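PDB 2J2M: catalase, which breaks down hydrogen peroxide to water and oxygen with a haem iron, as a tetrameric catalase of Exiguobacterium oxidotolerans. Local coordinates for residues L8-N11 with P15-D18; Y351-I356 with P373-T378. All coordinates share one frame; numbering follows the deposited sequence.

In the fold
Both contacts lie outside the main helices and strands, with a 3-10 segment at 351-353, at the subunit boundary, and both touch the second subunit. Interaction 1 pairs two parts of the N-terminal arm, about 42 Å from the centre of the chain, yet all its touching residues are buried, with helix 36-45 and the second subunit packed around them. Interaction 2 joins two points of the long loop between helix 330-346 and strand 403-404, is about 24 Å from that centre and is a surface contact. The first combines one backbone bridge with aliphatic packing, whereas the second depends on a single glutamine amide and a water. Their nearest atoms are about 11 Å apart.

Interaction 1: residues L8-N11 with P15-D18; sequences LTTN and PIGD
Ile16 presents its side chain to the 8-11 segment, while its backbone N donates to Leu8 O at 2.9 Å. That bond is nearly straight at hydrogen (174°), although the donor is tilted 28° from the carbonyl plane. It belongs to a single beta bridge between Thr9 and Pro15, whose CA atoms are 4.3 Å apart; neither segment is a regular strand. Leu8 O also receives a CA-H...O contact from Pro15 CA at 3.5 Å.

The tight side is aliphatic. Leu8 has CG anti to its own backbone N (chi1 172°), which carries CD2 to within 3.8 Å of Ile16 CG2. The other branch of Ile16 runs toward Thr10, where CG1 lies 3.8 Å from Thr10 CG2, and its CD1 end reaches Thr9 O at 3.5 Å. With an alanine here CG1, CG2 and CD1 are gone, which would probably open a gap between Leu8 and Thr10, Thr10 CG2 losing its aliphatic neighbour and Leu8 CD2 most of its own.

The looser side is polar, with one ordered water 2.6 Å from Leu8 O and 2.8 Å from Ile16 O, between the two carbonyls. Beyond Ile16 the chain leaves the contact, and partly exposed Asp18 turns to Gln20 and Asn21 of its own chain. Helix 36-45 adds side-chain contacts, Glu40 to Thr10 and Gln37 to Ile16. Thr9 OG1 bonds to Thr10 O and also to Asn364 N of the second subunit, on which Leu8 and Pro15 pack as well.

This is the N-terminal arm of a catalase tetramer, laid against a neighbouring copy. The chemistry is consistent with a fold-back held partly by its own bond and aliphatic packing, partly by backbone hydrogen bonds from Leu8, Thr9 and Ile16 to the second subunit.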
loop_
_atom_site.group_PDB
_atom_site.type_symbol
_atom_site.label_atom_id
_atom_site.label_comp_id
_atom_site.label_asym_id
_atom_site.label_seq_id
_atom_site.Cartn_x
_atom_site.Cartn_y
_atom_site.Cartn_z
ATOM N N LEU A 8 -29.528 -7.220 -6.247
ATOM C CA LEU A 8 -28.127 -7.003 -6.576
ATOM C C LEU A 8 -27.862 -5.510 -6.787
ATOM O O LEU A 8 -28.611 -4.842 -7.517
ATOM C CB LEU A 8 -27.761 -7.775 -7.839
ATOM C CG LEU A 8 -26.372 -7.531 -8.451
ATOM C CD1 LEU A 8 -25.234 -8.047 -7.556
ATOM C CD2 LEU A 8 -26.326 -8.193 -9.797
ATOM N N THR A 9 -26.805 -4.992 -6.146
ATOM C CA THR A 9 -26.479 -3.559 -6.193
ATOM C C THR A 9 -25.005 -3.387 -6.524
ATOM O O THR A 9 -24.241 -4.351 -6.436
ATOM C CB THR A 9 -26.762 -2.819 -4.834
ATOM O OG1 THR A 9 -25.908 -3.344 -3.807
ATOM C CG2 THR A 9 -28.201 -2.985 -4.384
ATOM N N THR A 10 -24.623 -2.165 -6.916
ATOM C CA THR A 10 -23.220 -1.722 -6.928
ATOM C C THR A 10 -22.783 -1.369 -5.486
ATOM O O THR A 10 -23.601 -1.377 -4.563
ATOM C CB THR A 10 -23.049 -0.480 -7.807
ATOM O OG1 THR A 10 -23.728 0.620 -7.200
ATOM C CG2 THR A 10 -23.635 -0.710 -9.250
ATOM N N ASN A 11 -21.505 -1.048 -5.287
ATOM C CA ASN A 11 -21.027 -0.712 -3.946
ATOM C C ASN A 11 -21.634 0.633 -3.506
ATOM O O ASN A 11 -21.445 1.061 -2.361
ATOM C CB ASN A 11 -19.491 -0.647 -3.899
ATOM C CG ASN A 11 -18.827 -2.002 -4.136
ATOM O OD1 ASN A 11 -17.638 -2.067 -4.513
ATOM N ND2 ASN A 11 -19.570 -3.090 -3.906
ATOM N N PRO A 15 -29.304 -0.254 -7.623
ATOM C CA PRO A 15 -29.708 -1.561 -8.137
ATOM C C PRO A 15 -29.185 -1.852 -9.553
ATOM O O PRO A 15 -29.274 -1.011 -10.424
ATOM C CB PRO A 15 -31.240 -1.471 -8.150
ATOM C CG PRO A 15 -31.563 -0.408 -7.191
ATOM C CD PRO A 15 -30.475 0.590 -7.327
ATOM N N ILE A 16 -28.660 -3.053 -9.752
ATOM C CA ILE A 16 -28.198 -3.513 -11.048
ATOM C C ILE A 16 -29.336 -4.142 -11.859
ATOM O O ILE A 16 -30.052 -5.018 -11.378
ATOM C CB ILE A 16 -26.973 -4.472 -10.882
ATOM C CG1 ILE A 16 -25.739 -3.638 -10.509
ATOM C CG2 ILE A 16 -26.699 -5.290 -12.173
ATOM C CD1 ILE A 16 -24.593 -4.396 -9.875
ATOM N N GLY A 17 -29.496 -3.681 -13.096
ATOM C CA GLY A 17 -30.512 -4.211 -13.993
ATOM C C GLY A 17 -30.024 -5.360 -14.859
ATOM O O GLY A 17 -30.767 -6.319 -15.119
ATOM N N ASP A 18 -28.777 -5.264 -15.314
ATOM C CA ASP A 18 -28.210 -6.265 -16.201
ATOM C C ASP A 18 -26.799 -6.591 -15.712
ATOM O O ASP A 18 -25.860 -5.810 -15.888
ATOM C CB ASP A 18 -28.208 -5.738 -17.652
ATOM C CG ASP A 18 -27.638 -6.737 -18.670
ATOM O OD1 ASP A 18 -27.773 -6.462 -19.885
ATOM O OD2 ASP A 18 -27.071 -7.791 -18.294
HETATM O O HOH W 1 -30.890 -5.140 -8.756
#

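Interaction 2: residues Y351-I356 with P373-T378; sequences YQQLPI and PFKQQT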
loop_
_atom_site.group_PDB
_atom_site.type_symbol
_atom_site.label_atom_id
_atom_site.label_comp_id
_atom_site.label_asym_id
_atom_site.label_seq_id
_atom_site.Cartn_x
_atom_site.Cartn_y
_atom_site.Cartn_z
ATOM N N TYR A 351 -5.106 -2.971 11.395
ATOM C CA TYR A 351 -5.456 -4.369 11.387
ATOM C C TYR A 351 -6.188 -4.795 12.663
ATOM O O TYR A 351 -7.056 -5.661 12.617
ATOM C CB TYR A 351 -4.224 -5.233 11.123
ATOM C CG TYR A 351 -3.276 -5.490 12.298
ATOM C CD1 TYR A 351 -3.419 -6.637 13.113
ATOM C CD2 TYR A 351 -2.244 -4.613 12.581
ATOM C CE1 TYR A 351 -2.541 -6.897 14.166
ATOM C CE2 TYR A 351 -1.368 -4.854 13.641
ATOM C CZ TYR A 351 -1.508 -6.001 14.426
ATOM O OH TYR A 351 -0.608 -6.226 15.477
ATOM N N GLN A 352 -5.846 -4.168 13.789
ATOM C CA GLN A 352 -6.486 -4.474 15.072
ATOM C C GLN A 352 -7.957 -4.057 15.172
ATOM O O GLN A 352 -8.629 -4.430 16.138
ATOM C CB GLN A 352 -5.686 -3.886 16.247
ATOM C CG GLN A 352 -4.702 -4.898 16.888
ATOM C CD GLN A 352 -5.369 -6.216 17.245
ATOM O OE1 GLN A 352 -5.099 -7.245 16.627
ATOM N NE2 GLN A 352 -6.253 -6.188 18.226
ATOM N N GLN A 353 -8.451 -3.299 14.185
ATOM C CA GLN A 353 -9.867 -2.921 14.121
ATOM C C GLN A 353 -10.773 -3.938 13.400
ATOM O O GLN A 353 -11.995 -3.861 13.486
ATOM C CB GLN A 353 -10.012 -1.562 13.454
ATOM C CG GLN A 353 -9.231 -0.379 14.093
ATOM C CD GLN A 353 -9.559 0.931 13.400
ATOM O OE1 GLN A 353 -10.322 0.951 12.394
ATOM N NE2 GLN A 353 -8.977 2.038 13.900
ATOM N N LEU A 354 -10.176 -4.867 12.662
ATOM C CA LEU A 354 -10.930 -5.903 11.953
ATOM C C LEU A 354 -11.649 -6.852 12.907
ATOM O O LEU A 354 -11.059 -7.280 13.889
ATOM C CB LEU A 354 -9.991 -6.719 11.045
ATOM C CG LEU A 354 -9.493 -5.993 9.778
ATOM C CD1 LEU A 354 -8.537 -6.887 9.060
ATOM C CD2 LEU A 354 -10.642 -5.535 8.838
ATOM N N PRO A 355 -12.918 -7.189 12.619
ATOM C CA PRO A 355 -13.683 -8.112 13.500
ATOM C C PRO A 355 -12.913 -9.313 14.111
ATOM O O PRO A 355 -13.020 -9.572 15.318
ATOM C CB PRO A 355 -14.843 -8.569 12.596
ATOM C CG PRO A 355 -15.081 -7.316 11.717
ATOM C CD PRO A 355 -13.720 -6.734 11.458
ATOM N N ILE A 356 -12.109 -10.001 13.300
ATOM C CA ILE A 356 -11.380 -11.184 13.761
ATOM C C ILE A 356 -10.254 -10.829 14.747
ATOM O O ILE A 356 -9.850 -11.682 15.553
ATOM C CB ILE A 356 -10.860 -12.050 12.569
ATOM C CG1 ILE A 356 -10.403 -13.439 13.044
ATOM C CG2 ILE A 356 -9.735 -11.338 11.774
ATOM C CD1 ILE A 356 -11.533 -14.372 13.578
ATOM N N PRO A 373 -9.825 3.866 8.344
ATOM C CA PRO A 373 -10.082 4.107 9.755
ATOM C C PRO A 373 -11.504 3.729 10.211
ATOM O O PRO A 373 -12.203 4.541 10.817
ATOM C CB PRO A 373 -9.872 5.619 9.862
ATOM C CG PRO A 373 -10.354 6.133 8.566
ATOM C CD PRO A 373 -9.907 5.126 7.572
ATOM N N PHE A 374 -11.907 2.494 9.960
ATOM C CA PHE A 374 -13.291 2.075 10.219
ATOM C C PHE A 374 -13.861 2.285 11.642
ATOM O O PHE A 374 -15.039 2.613 11.776
ATOM C CB PHE A 374 -13.505 0.636 9.778
ATOM C CG PHE A 374 -14.884 0.380 9.261
ATOM C CD1 PHE A 374 -15.113 0.288 7.901
ATOM C CD2 PHE A 374 -15.975 0.266 10.144
ATOM C CE1 PHE A 374 -16.407 0.060 7.424
ATOM C CE2 PHE A 374 -17.283 0.044 9.684
ATOM C CZ PHE A 374 -17.506 -0.064 8.329
ATOM N N LYS A 375 -13.036 2.075 12.676
ATOM C CA LYS A 375 -13.428 2.250 14.088
ATOM C C LYS A 375 -12.693 3.442 14.747
ATOM O O LYS A 375 -12.296 3.389 15.936
ATOM C CB LYS A 375 -13.189 0.950 14.901
ATOM C CG LYS A 375 -14.084 -0.260 14.531
ATOM C CD LYS A 375 -15.457 -0.244 15.214
ATOM C CE LYS A 375 -15.552 -1.205 16.416
ATOM N NZ LYS A 375 -15.342 -0.560 17.756
ATOM N N GLN A 376 -12.484 4.498 13.965
ATOM C CA GLN A 376 -11.935 5.757 14.476
ATOM C C GLN A 376 -12.663 6.207 15.753
ATOM O O GLN A 376 -13.890 6.330 15.765
ATOM C CB GLN A 376 -12.051 6.841 13.390
ATOM C CG GLN A 376 -11.414 8.203 13.724
ATOM C CD GLN A 376 -9.939 8.234 13.396
ATOM O OE1 GLN A 376 -9.198 7.312 13.746
ATOM N NE2 GLN A 376 -9.502 9.291 12.706
ATOM N N GLN A 377 -11.905 6.426 16.824
ATOM C CA GLN A 377 -12.440 7.048 18.043
ATOM C C GLN A 377 -12.633 8.531 17.740
ATOM O O GLN A 377 -11.736 9.199 17.242
ATOM C CB GLN A 377 -11.493 6.823 19.234
ATOM C CG GLN A 377 -11.245 5.316 19.560
ATOM C CD GLN A 377 -10.043 5.078 20.478
ATOM O OE1 GLN A 377 -10.191 4.876 21.693
ATOM N NE2 GLN A 377 -8.838 5.102 19.891
ATOM N N THR A 378 -13.822 9.042 18.009
ATOM C CA THR A 378 -14.181 10.374 17.529
ATOM C C THR A 378 -13.951 11.539 18.503
ATOM O O THR A 378 -14.044 12.701 18.097
ATOM C CB THR A 378 -15.617 10.399 16.982
ATOM O OG1 THR A 378 -16.519 9.950 18.004
ATOM C CG2 THR A 378 -15.726 9.487 15.756
HETATM O O HOH W 2 -8.144 4.841 13.232
#
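Gln353 reaches across to the 373-378 segment with its amide, and direct hydrogen bonding comes first. Lys375 N donates to Gln353 OE1 at 3.0 Å, close to linear at hydrogen (168°), but the donor stands 56° out of the amide carbonyl plane and so is not on a lone pair. Phe374 N is also near OE1, at 3.3 Å, but its angle is too poor for a bond. With CG anti to its carbonyl carbon (chi1 -57°) and the chain extended beyond it, Gln353 reaches out from the 3-10 segment 351-353 to the turn.

The donating backbone belongs to a type I beta turn from Pro373 to Gln376, closed by Gln376 N to Pro373 O at 3.2 Å. It is part of the long loop of the catalase fold that meets the neighbouring subunit: Phe374 stacks there on Phe374 of the second subunit.

Water bridging is the second kind. One water accepts from Gln353 NE2 at 3.0 Å and donates to Gln376 OE1 at 2.7 Å, an oxygen that also accepts from Asp369 N.

Van der Waals contact is slight: Lys375 CB lies 3.9 Å from the amide carbon Gln353 CD, the two side chains running past each other in opposite directions.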